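Local coordinates for Endoglucanase(Endo-1,4-beta-glucanase)protein (Pseudomonas stutzeri, PDB 6R2J) that probably hydrolyses internal beta-1,4-glucosidic bonds of cellulose as a family 5 endoglucanase and is held here with bound cellobiose, at residues A271-D275 against N276-S280. Numbering follows the deposited sequence.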
ATOM      1  N   ALA A 271      -0.735  12.411  13.335  1.00 11.34           N
ATOM      2  CA  ALA A 271       0.025  13.566  13.796  1.00 10.86           C
ATOM      3  C   ALA A 271       1.508  13.247  13.836  1.00 11.71           C
ATOM      4  O   ALA A 271       2.339  14.030  13.360  1.00 11.72           O
ATOM      5  CB  ALA A 271      -0.474  13.982  15.185  1.00 12.37           C
ATOM      6  N   TYR A 272       1.849  12.071  14.378  1.00 12.30           N
ATOM      7  CA  TYR A 272       3.228  11.599  14.426  1.00 12.17           C
ATOM      8  C   TYR A 272       3.797  11.401  13.028  1.00 11.40           C
ATOM      9  O   TYR A 272       4.955  11.738  12.762  1.00 12.93           O
ATOM     10  CB  TYR A 272       3.258  10.270  15.184  1.00 13.87           C
ATOM     11  CG  TYR A 272       4.595   9.581  15.207  1.00 12.89           C
ATOM     12  CD1 TYR A 272       5.712  10.211  15.753  1.00 12.04           C
ATOM     13  CD2 TYR A 272       4.740   8.280  14.714  1.00 13.64           C
ATOM     14  CE1 TYR A 272       6.942   9.589  15.795  1.00 11.74           C
ATOM     15  CE2 TYR A 272       5.976   7.632  14.753  1.00 13.44           C
ATOM     16  CZ  TYR A 272       7.073   8.292  15.294  1.00 12.62           C
ATOM     17  OH  TYR A 272       8.295   7.665  15.350  1.00 13.42           O
ATOM     18  N   LEU A 273       3.011  10.832  12.123  1.00 10.48           N
ATOM     19  CA  LEU A 273       3.477  10.677  10.754  1.00 10.11           C
ATOM     20  C   LEU A 273       3.811  12.018  10.122  1.00 10.54           C
ATOM     21  O   LEU A 273       4.853  12.163   9.478  1.00 10.19           O
ATOM     22  CB  LEU A 273       2.413   9.938   9.968  1.00 10.42           C
ATOM     23  CG  LEU A 273       2.256   8.512  10.474  1.00 10.75           C
ATOM     24  CD1 LEU A 273       1.369   7.782   9.474  1.00  9.90           C
ATOM     25  CD2 LEU A 273       3.583   7.804  10.634  1.00 11.10           C
ATOM     26  N   ASN A 274       2.948  13.015  10.313  1.00 11.63           N
ATOM     27  CA  ASN A 274       3.210  14.341   9.771  1.00 12.70           C
ATOM     28  C   ASN A 274       4.502  14.910  10.326  1.00 13.49           C
ATOM     29  O   ASN A 274       5.288  15.503   9.580  1.00 14.51           O
ATOM     30  CB  ASN A 274       2.064  15.302  10.086  1.00 11.75           C
ATOM     31  CG  ASN A 274       1.018  15.352   8.993  1.00 11.70           C
ATOM     32  OD1 ASN A 274       1.182  14.753   7.939  1.00 11.78           O
ATOM     33  ND2 ASN A 274      -0.062  16.071   9.236  1.00 13.99           N
ATOM     34  N   ASP A 275       4.745  14.732  11.638  1.00 13.84           N
ATOM     35  CA  ASP A 275       5.953  15.292  12.245  1.00 14.46           C
ATOM     36  C   ASP A 275       7.219  14.744  11.585  1.00 14.89           C
ATOM     37  O   ASP A 275       8.289  15.374  11.652  1.00 16.01           O
ATOM     38  CB  ASP A 275       5.974  14.957  13.734  1.00 14.42           C
ATOM     39  CG  ASP A 275       4.843  15.589  14.483  1.00 14.33           C
ATOM     40  OD1 ASP A 275       4.305  16.628  14.005  1.00 13.74           O
ATOM     41  OD2 ASP A 275       4.506  15.043  15.567  1.00 16.19           O
ATOM     42  N   ASN A 276       7.120  13.555  10.975  1.00 13.38           N
ATOM     43  CA  ASN A 276       8.229  12.917  10.274  1.00 12.80           C
ATOM     44  C   ASN A 276       8.097  12.967   8.748  1.00 13.51           C
ATOM     45  O   ASN A 276       8.989  12.458   8.048  1.00 13.11           O
ATOM     46  CB  ASN A 276       8.362  11.463  10.712  1.00 12.40           C
ATOM     47  CG  ASN A 276       8.786  11.341  12.133  1.00 13.16           C
ATOM     48  OD1 ASN A 276       9.984  11.320  12.429  1.00 14.24           O
ATOM     49  ND2 ASN A 276       7.802  11.294  13.047  1.00 15.86           N
ATOM     50  N   CYS A 277       7.061  13.629   8.226  1.00 13.60           N
ATOM     51  CA  CYS A 277       6.763  13.721   6.767  1.00 12.15           C
ATOM     52  C   CYS A 277       6.686  12.312   6.151  1.00  9.70           C
ATOM     53  O   CYS A 277       7.219  12.123   5.050  1.00  9.04           O
ATOM     54  CB  CYS A 277       7.812  14.542   6.021  1.00 13.84           C
ATOM     55  SG  CYS A 277       7.905  16.288   6.506  1.00 15.81           S
ATOM     56  N   VAL A 278       6.023  11.367   6.825  1.00  9.52           N
ATOM     57  CA  VAL A 278       5.917   9.972   6.387  1.00 10.12           C
ATOM     58  C   VAL A 278       4.494   9.765   5.851  1.00 10.82           C
ATOM     59  O   VAL A 278       3.529  10.052   6.579  1.00 10.50           O
ATOM     60  CB  VAL A 278       6.231   8.980   7.519  1.00 11.22           C
ATOM     61  CG1 VAL A 278       5.729   7.612   7.163  1.00 13.14           C
ATOM     62  CG2 VAL A 278       7.737   8.987   7.803  1.00  9.23           C
ATOM     63  N   PRO A 279       4.337   9.367   4.589  1.00  9.96           N
ATOM     64  CA  PRO A 279       2.998   9.163   4.038  1.00  9.34           C
ATOM     65  C   PRO A 279       2.388   7.850   4.525  1.00 10.29           C
ATOM     66  O   PRO A 279       3.045   6.994   5.133  1.00 10.39           O
ATOM     67  CB  PRO A 279       3.234   9.176   2.525  1.00  9.27           C
ATOM     68  CG  PRO A 279       4.676   8.686   2.346  1.00  9.33           C
ATOM     69  CD  PRO A 279       5.416   9.153   3.596  1.00  9.57           C
ATOM     70  N   SER A 280       1.090   7.719   4.260  1.00  9.57           N
ATOM     71  CA  SER A 280       0.303   6.606   4.758  1.00  7.69           C
ATOM     72  C   SER A 280      -0.845   6.368   3.799  1.00  8.08           C
ATOM     73  O   SER A 280      -1.193   7.239   3.006  1.00 10.13           O
ATOM     74  CB  SER A 280      -0.300   6.937   6.126  1.00  8.07           C
ATOM     75  OG  SER A 280      -1.366   7.884   6.016  1.00  6.85           O
TER
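The last turn of helix 260-276 is closed by a local C-terminal cap, in which Asn276 folds back on Tyr272 and Val278 on Leu273, just ahead of strand 280-285. The amide of Asn276 turns back over the helix end: its ND2 donates to Tyr272 O at 2.9 Å, a fairly straight bond (159°) in which the acceptor lies in the amide plane. The same nitrogen sits over one face of the Tyr272 ring, 3.3 Å from CE1, with ring and amide planes 72° apart. Tyr272 brings its ring there by setting CG anti to the backbone N (chi1 174°), while Asn276 N adds a weak bond to the same carbonyl. With an alanine here the ND2 bond is gone, and Tyr272 O would probably keep that weak bond as its one link to this turn, while the ring would probably lose the amide over that face. Termination follows the Schellman motif: Cys277 takes positive phi, and the chain returns two bonds, Val278 N to Leu273 O at 3.0 Å, almost straight, and Cys277 N to Asn274 O at 2.9 Å. Leu273 O also accepts from Asn276 N, which arrives on the opposite face of the carbonyl plane from Val278 N. In the TIM barrel this cap leads the outer helix into barrel strand 280-285. Leu273 lines the bend, its CD2 4.1 Å from Val278 CG1 and its CD1 3.8 Å from Ser280 CB. Cys277, at the turn itself, is disulfide-bonded to Cys318, and His14 hydrogen-bonds both Asn274 OD1 on the helix and Ser280 OG at the start of the strand.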